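Local coordinates for protein putative glucarate dehydratase (PDB 4IT1) that probably catalyses the magnesium-dependent dehydration of D-glucarate to 5-dehydro-4-deoxy-D-glucarate, as a member of the mandelate racemase/muconate lactonizing enzyme family, at residues G276-E279 against L280-T284; G246-L250 against E251-R255; D298-R301 against R302-Q306. All coordinates share one frame; numbering follows the deposited sequence.

Contact 1 of 3, residues G276-E279 against L280-T284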
# COMPACT_ATOMS: atom_id res chain seq x y z
N GLY A 276 18.55 -21.21 -3.77
CA GLY A 276 18.21 -22.38 -4.59
C GLY A 276 17.17 -22.05 -5.65
O GLY A 276 17.29 -22.47 -6.81
N MET A 277 16.14 -21.32 -5.24
CA MET A 277 15.08 -20.87 -6.15
C MET A 277 15.66 -19.99 -7.27
O MET A 277 15.34 -20.19 -8.45
CB MET A 277 13.98 -20.14 -5.39
CG MET A 277 13.16 -21.06 -4.48
SD MET A 277 11.94 -22.11 -5.32
CE MET A 277 10.69 -20.86 -5.63
N ALA A 278 16.53 -19.05 -6.90
CA ALA A 278 17.22 -18.19 -7.87
C ALA A 278 18.03 -19.00 -8.86
O ALA A 278 17.97 -18.76 -10.07
CB ALA A 278 18.12 -17.19 -7.16
N GLU A 279 18.77 -19.97 -8.35
CA GLU A 279 19.67 -20.77 -9.16
C GLU A 279 18.85 -21.62 -10.13
O GLU A 279 19.19 -21.72 -11.31
CB GLU A 279 20.56 -21.63 -8.27
CG GLU A 279 21.41 -22.67 -8.99
CD GLU A 279 22.69 -22.11 -9.60
OE1 GLU A 279 23.50 -22.94 -10.07
OE2 GLU A 279 22.89 -20.88 -9.60
N LEU A 280 17.76 -22.19 -9.62
CA LEU A 280 16.87 -22.98 -10.43
C LEU A 280 16.33 -22.16 -11.60
O LEU A 280 16.35 -22.62 -12.75
CB LEU A 280 15.71 -23.53 -9.59
CG LEU A 280 14.71 -24.40 -10.35
CD1 LEU A 280 15.42 -25.59 -11.00
CD2 LEU A 280 13.62 -24.86 -9.40
N HIS A 281 15.85 -20.95 -11.30
CA HIS A 281 15.35 -20.08 -12.33
C HIS A 281 16.43 -19.78 -13.38
O HIS A 281 16.20 -20.00 -14.56
CB HIS A 281 14.78 -18.79 -11.75
CG HIS A 281 14.34 -17.81 -12.79
ND1 HIS A 281 13.16 -17.95 -13.49
CD2 HIS A 281 14.93 -16.69 -13.26
CE1 HIS A 281 13.04 -16.94 -14.34
NE2 HIS A 281 14.10 -16.16 -14.22
N LYS A 282 17.60 -19.34 -12.94
CA LYS A 282 18.70 -19.04 -13.86
C LYS A 282 18.97 -20.20 -14.79
O LYS A 282 19.14 -20.02 -15.99
CB LYS A 282 19.98 -18.68 -13.10
CG LYS A 282 20.10 -17.21 -12.75
CD LYS A 282 21.06 -16.98 -11.60
CE LYS A 282 20.78 -15.65 -10.91
NZ LYS A 282 21.18 -15.66 -9.47
N ARG A 283 18.97 -21.40 -14.22
CA ARG A 283 19.37 -22.60 -14.95
C ARG A 283 18.31 -23.12 -15.90
O ARG A 283 18.62 -23.89 -16.81
CB ARG A 283 19.78 -23.70 -13.97
CG ARG A 283 21.14 -23.48 -13.33
CD ARG A 283 21.87 -24.81 -13.17
NE ARG A 283 21.84 -25.55 -14.43
CZ ARG A 283 22.18 -26.82 -14.56
NH1 ARG A 283 22.10 -27.40 -15.76
NH2 ARG A 283 22.58 -27.52 -13.50
N THR A 284 17.06 -22.72 -15.70
CA THR A 284 15.95 -23.25 -16.49
C THR A 284 15.12 -22.17 -17.19
O THR A 284 14.56 -22.42 -18.26
CB THR A 284 14.98 -24.07 -15.62
OG1 THR A 284 14.36 -23.21 -14.66
CG2 THR A 284 15.71 -25.22 -14.91
O HOH W 1 22.66 -17.95 -8.91
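Glu279 and Lys282 meet through a water on the outer side of one helix. The water donates to Glu279 OE2 and accepts from Lys282 NZ at 2.8 Å. The charged atoms themselves stay apart, with OE2 of Glu279 5.5 Å from NZ of Lys282. The link is therefore a solvent bridge and not a direct salt bridge. The aliphatic part of Lys282 runs back past the carbonyl of Ala278 and brings NZ 4.1 Å from Ala278 CB.

The contact of Glu279 with Arg283 is apolar on the arginine side. Glu279 OE1 lies 4.0 Å from Arg283 CD, and the carboxylate and guanidinium planes are 76° apart. The arginine bends at chi2 and chi3 (-143° and 50°), which leaves Arg283 NE 5.3 Å from Glu279 OE1.

Backbone bonds carry the rest. Leu280, His281, Lys282 and Arg283 donate in turn to the carbonyls of Gly276, Met277, Ala278 and Glu279. At the C-terminal end Thr284 OG1 turns back to Leu280 O at 2.8 Å.

On the inner side, Met277 and Leu280 pack on Leu288 of strand 288-290, and His281 ND1 bonds to Leu286 O. This is an amphipathic helix of a beta-alpha-beta unit, between strands 266-268 and 288-290 of the enolase-type barrel domain.

Contact 2 of 3, residues G246-L250 against E251-R255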
# COMPACT_ATOMS: atom_id res chain seq x y z
N GLY A 246 9.45 -27.23 -1.23
CA GLY A 246 10.90 -27.24 -1.13
C GLY A 246 11.51 -28.60 -0.89
O GLY A 246 12.63 -28.70 -0.39
N ASN A 247 10.79 -29.67 -1.25
CA ASN A 247 11.28 -31.01 -0.94
C ASN A 247 12.12 -31.65 -2.02
O ASN A 247 12.46 -32.83 -1.94
CB ASN A 247 10.14 -31.94 -0.50
CG ASN A 247 10.56 -32.89 0.60
OD1 ASN A 247 11.58 -32.68 1.28
ND2 ASN A 247 9.78 -33.94 0.79
N TRP A 248 12.47 -30.86 -3.05
CA TRP A 248 13.39 -31.34 -4.08
C TRP A 248 14.72 -30.60 -4.05
O TRP A 248 14.75 -29.37 -4.00
CB TRP A 248 12.80 -31.19 -5.50
CG TRP A 248 11.53 -31.96 -5.76
CD1 TRP A 248 11.01 -32.98 -5.01
CD2 TRP A 248 10.65 -31.79 -6.87
NE1 TRP A 248 9.85 -33.43 -5.58
CE2 TRP A 248 9.61 -32.73 -6.73
CE3 TRP A 248 10.64 -30.93 -7.99
CZ2 TRP A 248 8.55 -32.83 -7.64
CZ3 TRP A 248 9.60 -31.03 -8.90
CH2 TRP A 248 8.57 -31.97 -8.72
N SER A 249 15.81 -31.35 -4.11
CA SER A 249 17.11 -30.73 -4.32
C SER A 249 17.09 -29.99 -5.66
O SER A 249 16.21 -30.21 -6.50
CB SER A 249 18.21 -31.79 -4.31
OG SER A 249 18.01 -32.72 -5.36
N LEU A 250 18.06 -29.11 -5.84
CA LEU A 250 18.26 -28.43 -7.11
C LEU A 250 18.34 -29.42 -8.29
O LEU A 250 17.65 -29.23 -9.30
CB LEU A 250 19.51 -27.56 -7.01
CG LEU A 250 19.95 -26.68 -8.17
CD1 LEU A 250 18.87 -25.68 -8.56
CD2 LEU A 250 21.25 -26.00 -7.79
N GLU A 251 19.16 -30.47 -8.14
CA GLU A 251 19.38 -31.46 -9.21
C GLU A 251 18.11 -32.24 -9.57
O GLU A 251 17.87 -32.52 -10.75
CB GLU A 251 20.50 -32.45 -8.84
CG GLU A 251 21.90 -31.84 -8.71
CD GLU A 251 22.43 -31.20 -9.98
OE1 GLU A 251 23.11 -30.15 -9.88
OE2 GLU A 251 22.19 -31.73 -11.09
N THR A 252 17.32 -32.57 -8.55
CA THR A 252 16.03 -33.23 -8.72
C THR A 252 15.06 -32.31 -9.44
O THR A 252 14.42 -32.71 -10.42
CB THR A 252 15.44 -33.65 -7.36
OG1 THR A 252 16.26 -34.68 -6.80
CG2 THR A 252 14.02 -34.16 -7.50
N SER A 253 14.95 -31.08 -8.95
CA SER A 253 14.11 -30.05 -9.55
C SER A 253 14.42 -29.92 -11.04
O SER A 253 13.51 -29.82 -11.87
CB SER A 253 14.32 -28.71 -8.85
OG SER A 253 13.65 -28.65 -7.60
N ILE A 254 15.70 -29.92 -11.37
CA ILE A 254 16.14 -29.83 -12.75
C ILE A 254 15.73 -31.07 -13.56
O ILE A 254 15.21 -30.92 -14.66
CB ILE A 254 17.66 -29.55 -12.84
CG1 ILE A 254 17.92 -28.10 -12.43
CG2 ILE A 254 18.19 -29.82 -14.24
CD1 ILE A 254 19.36 -27.80 -12.09
N ARG A 255 15.94 -32.27 -13.00
CA ARG A 255 15.58 -33.52 -13.68
C ARG A 255 14.08 -33.62 -13.93
O ARG A 255 13.66 -34.12 -14.98
CB ARG A 255 16.06 -34.76 -12.90
CG ARG A 255 17.57 -34.98 -12.93
CD ARG A 255 17.96 -36.40 -12.54
NE ARG A 255 17.59 -36.74 -11.16
CZ ARG A 255 16.57 -37.52 -10.82
NH1 ARG A 255 15.80 -38.07 -11.76
NH2 ARG A 255 16.31 -37.77 -9.54
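Ser249 O and Ser253 N join the end of a loop to the first turn of helix 250-260, at 2.9 Å and with a nearly straight N-H...O angle of 170°. Next along, Ile254 N donates to Leu250 O. Ser249 sits at the N-cap, and the chain turns helical from Leu250. The OG of Ser249 lies between the backbone N and the carbonyl carbon (chi1 62°). From there Ser249 OG comes 3.0 Å from Thr252 OG1, three residues on, although the hydroxyl bonding is not settled. Thr252 OG1 also bonds to the terminal carboxylate of Phe446, so the C-terminus of the chain meets the start of this helix. Ser253 OG makes a weak second bond to Ser249 O, the carbonyl that already takes the backbone N-H.

The loop follows strand 240-243, which ends in the magnesium ligand Asp243. It is thus a beta-to-alpha connection of the barrel domain, on the side that carries the metal site.

Trp248 lies across Thr252 at about a right angle. Thr252 CG2 sits over one face of the Trp248 indole, 4.1 Å from the centroid of the five-membered ring, in a CH-pi contact. Ser253 OG approaches the ring edge in plane and lies 3.4 Å from Trp248 CB. Beyond the two segments the indole packs on Pro221 and Glu224 of helix 221-234. Replacing Trp248 by an alanine would probably leave the Thr252 methyl without its aromatic cover and open a gap beside Pro221. Leu250 and Ile254 lie side by side, with CG of Leu250 4.1 Å from CD1 of Ile254.

Contact 3 of 3, residues D298-R301 against R302-Q306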
# COMPACT_ATOMS: atom_id res chain seq x y z
N ASP A 298 10.55 -8.06 4.41
CA ASP A 298 12.01 -8.15 4.38
C ASP A 298 12.47 -9.24 3.42
O ASP A 298 13.41 -9.05 2.66
CB ASP A 298 12.57 -8.41 5.78
CG ASP A 298 12.18 -7.33 6.77
OD1 ASP A 298 12.39 -6.14 6.47
OD2 ASP A 298 11.67 -7.68 7.85
N GLU A 299 11.77 -10.37 3.44
CA GLU A 299 12.03 -11.45 2.49
C GLU A 299 11.80 -10.99 1.05
O GLU A 299 12.55 -11.39 0.14
CB GLU A 299 11.19 -12.68 2.84
CG GLU A 299 11.59 -13.32 4.17
CD GLU A 299 10.70 -14.49 4.57
OE1 GLU A 299 10.88 -15.02 5.70
OE2 GLU A 299 9.81 -14.89 3.78
N PHE A 300 10.79 -10.14 0.85
CA PHE A 300 10.48 -9.58 -0.48
C PHE A 300 11.69 -8.81 -1.01
O PHE A 300 12.12 -9.04 -2.14
CB PHE A 300 9.23 -8.69 -0.41
CG PHE A 300 8.86 -8.04 -1.73
CD1 PHE A 300 9.50 -6.86 -2.15
CD2 PHE A 300 7.86 -8.58 -2.54
CE1 PHE A 300 9.16 -6.26 -3.36
CE2 PHE A 300 7.51 -7.98 -3.75
CZ PHE A 300 8.16 -6.82 -4.15
N ARG A 301 12.25 -7.93 -0.17
CA ARG A 301 13.44 -7.13 -0.48
C ARG A 301 14.63 -8.01 -0.86
O ARG A 301 15.33 -7.73 -1.84
CB ARG A 301 13.80 -6.22 0.72
CG ARG A 301 15.04 -5.33 0.54
CD ARG A 301 15.42 -4.52 1.78
NE ARG A 301 15.84 -5.39 2.88
CZ ARG A 301 15.12 -5.68 3.97
NH1 ARG A 301 13.91 -5.14 4.16
NH2 ARG A 301 15.61 -6.50 4.89
N ARG A 302 14.88 -9.05 -0.07
CA ARG A 302 16.01 -9.93 -0.33
C ARG A 302 15.76 -10.76 -1.59
O ARG A 302 16.70 -11.06 -2.33
CB ARG A 302 16.32 -10.82 0.89
CG ARG A 302 16.82 -10.05 2.11
CD ARG A 302 17.44 -10.94 3.18
NE ARG A 302 16.47 -11.80 3.87
CZ ARG A 302 15.75 -11.45 4.94
NH1 ARG A 302 15.87 -10.25 5.50
NH2 ARG A 302 14.91 -12.32 5.47
N SER A 303 14.51 -11.12 -1.85
CA SER A 303 14.19 -11.89 -3.06
C SER A 303 14.43 -11.05 -4.30
O SER A 303 15.01 -11.53 -5.28
CB SER A 303 12.73 -12.35 -3.06
OG SER A 303 12.50 -13.21 -4.16
N VAL A 304 14.00 -9.80 -4.25
CA VAL A 304 14.09 -8.89 -5.37
C VAL A 304 15.55 -8.60 -5.73
O VAL A 304 15.86 -8.35 -6.89
CB VAL A 304 13.29 -7.60 -5.08
CG1 VAL A 304 13.90 -6.39 -5.78
CG2 VAL A 304 11.83 -7.79 -5.46
N ALA A 305 16.42 -8.65 -4.72
CA ALA A 305 17.86 -8.44 -4.91
C ALA A 305 18.52 -9.61 -5.64
O ALA A 305 19.51 -9.42 -6.35
CB ALA A 305 18.54 -8.20 -3.57
N GLN A 306 17.98 -10.82 -5.45
CA GLN A 306 18.56 -12.04 -6.04
C GLN A 306 17.77 -12.54 -7.23
O GLN A 306 18.20 -13.47 -7.91
CB GLN A 306 18.58 -13.17 -5.01
CG GLN A 306 19.55 -13.01 -3.87
CD GLN A 306 19.45 -14.15 -2.87
OE1 GLN A 306 19.18 -13.93 -1.69
NE2 GLN A 306 19.63 -15.38 -3.35
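Arg302 N, Ser303 N, Val304 N and Ala305 N bond in turn to the carbonyls of Asp298, Glu299, Phe300 and Arg301. These are i to i+4 bonds of helix 297-306, the helix of the beta-alpha-beta unit between strands 288-290 and 311-314. Val304 CG2 sits over one face of the Phe300 ring, 3.7 Å from Phe300 CE1, in a CH-pi contact. With CG anti to the backbone N (chi1 178°), the ring also reaches helix 322-334.

Arg301 NH1 donates to Asp298 OD1 at 2.9 Å, almost straight at 170°. The oxygen lies in the guanidinium plane and uses its anti lone pair. The same NH1 bonds to Thr334 O of the second subunit.

Arg302 folds back along the helix. Arg302 NH1 lies 3.8 Å from Asp298 CB, Arg302 NH2 3.7 Å from Glu299 CG, and Asp298 O is over one guanidinium face. Glu299 OE2 is instead bonded to Thr295 N. The two arginines come close, with Arg301 NH2 3.8 Å from Arg302 NH1. Asp298 would probably offset part of this repulsion, and its salt bridge, with the bond to Thr334 O, probably limits how far the Arg301 guanidinium can turn.

In the fold
The three contacts lie in series on three successive helices of the barrel domain. Contacts 1 and 3 are each within one helix, whereas contact 2 covers a loop and the helix start after it. Contact 1 touches both others: Leu280 and Arg283 pack on Ile254, and Ala278 CB meets Gln306 O. Contacts 2 and 3 do not touch. Each has a buried and an exposed side: Met277, Ala278 and Leu280 against Lys282 and Arg283; Trp248, Thr252 and Ser253 against Glu251; Phe300 and Ser303 against Arg302. Contact 1 has a water-bridged charged surface, and contact 2 combines hydroxyls with an aromatic face. Contact 3 joins a direct salt bridge to an aromatic face and alone among them reaches the second subunit.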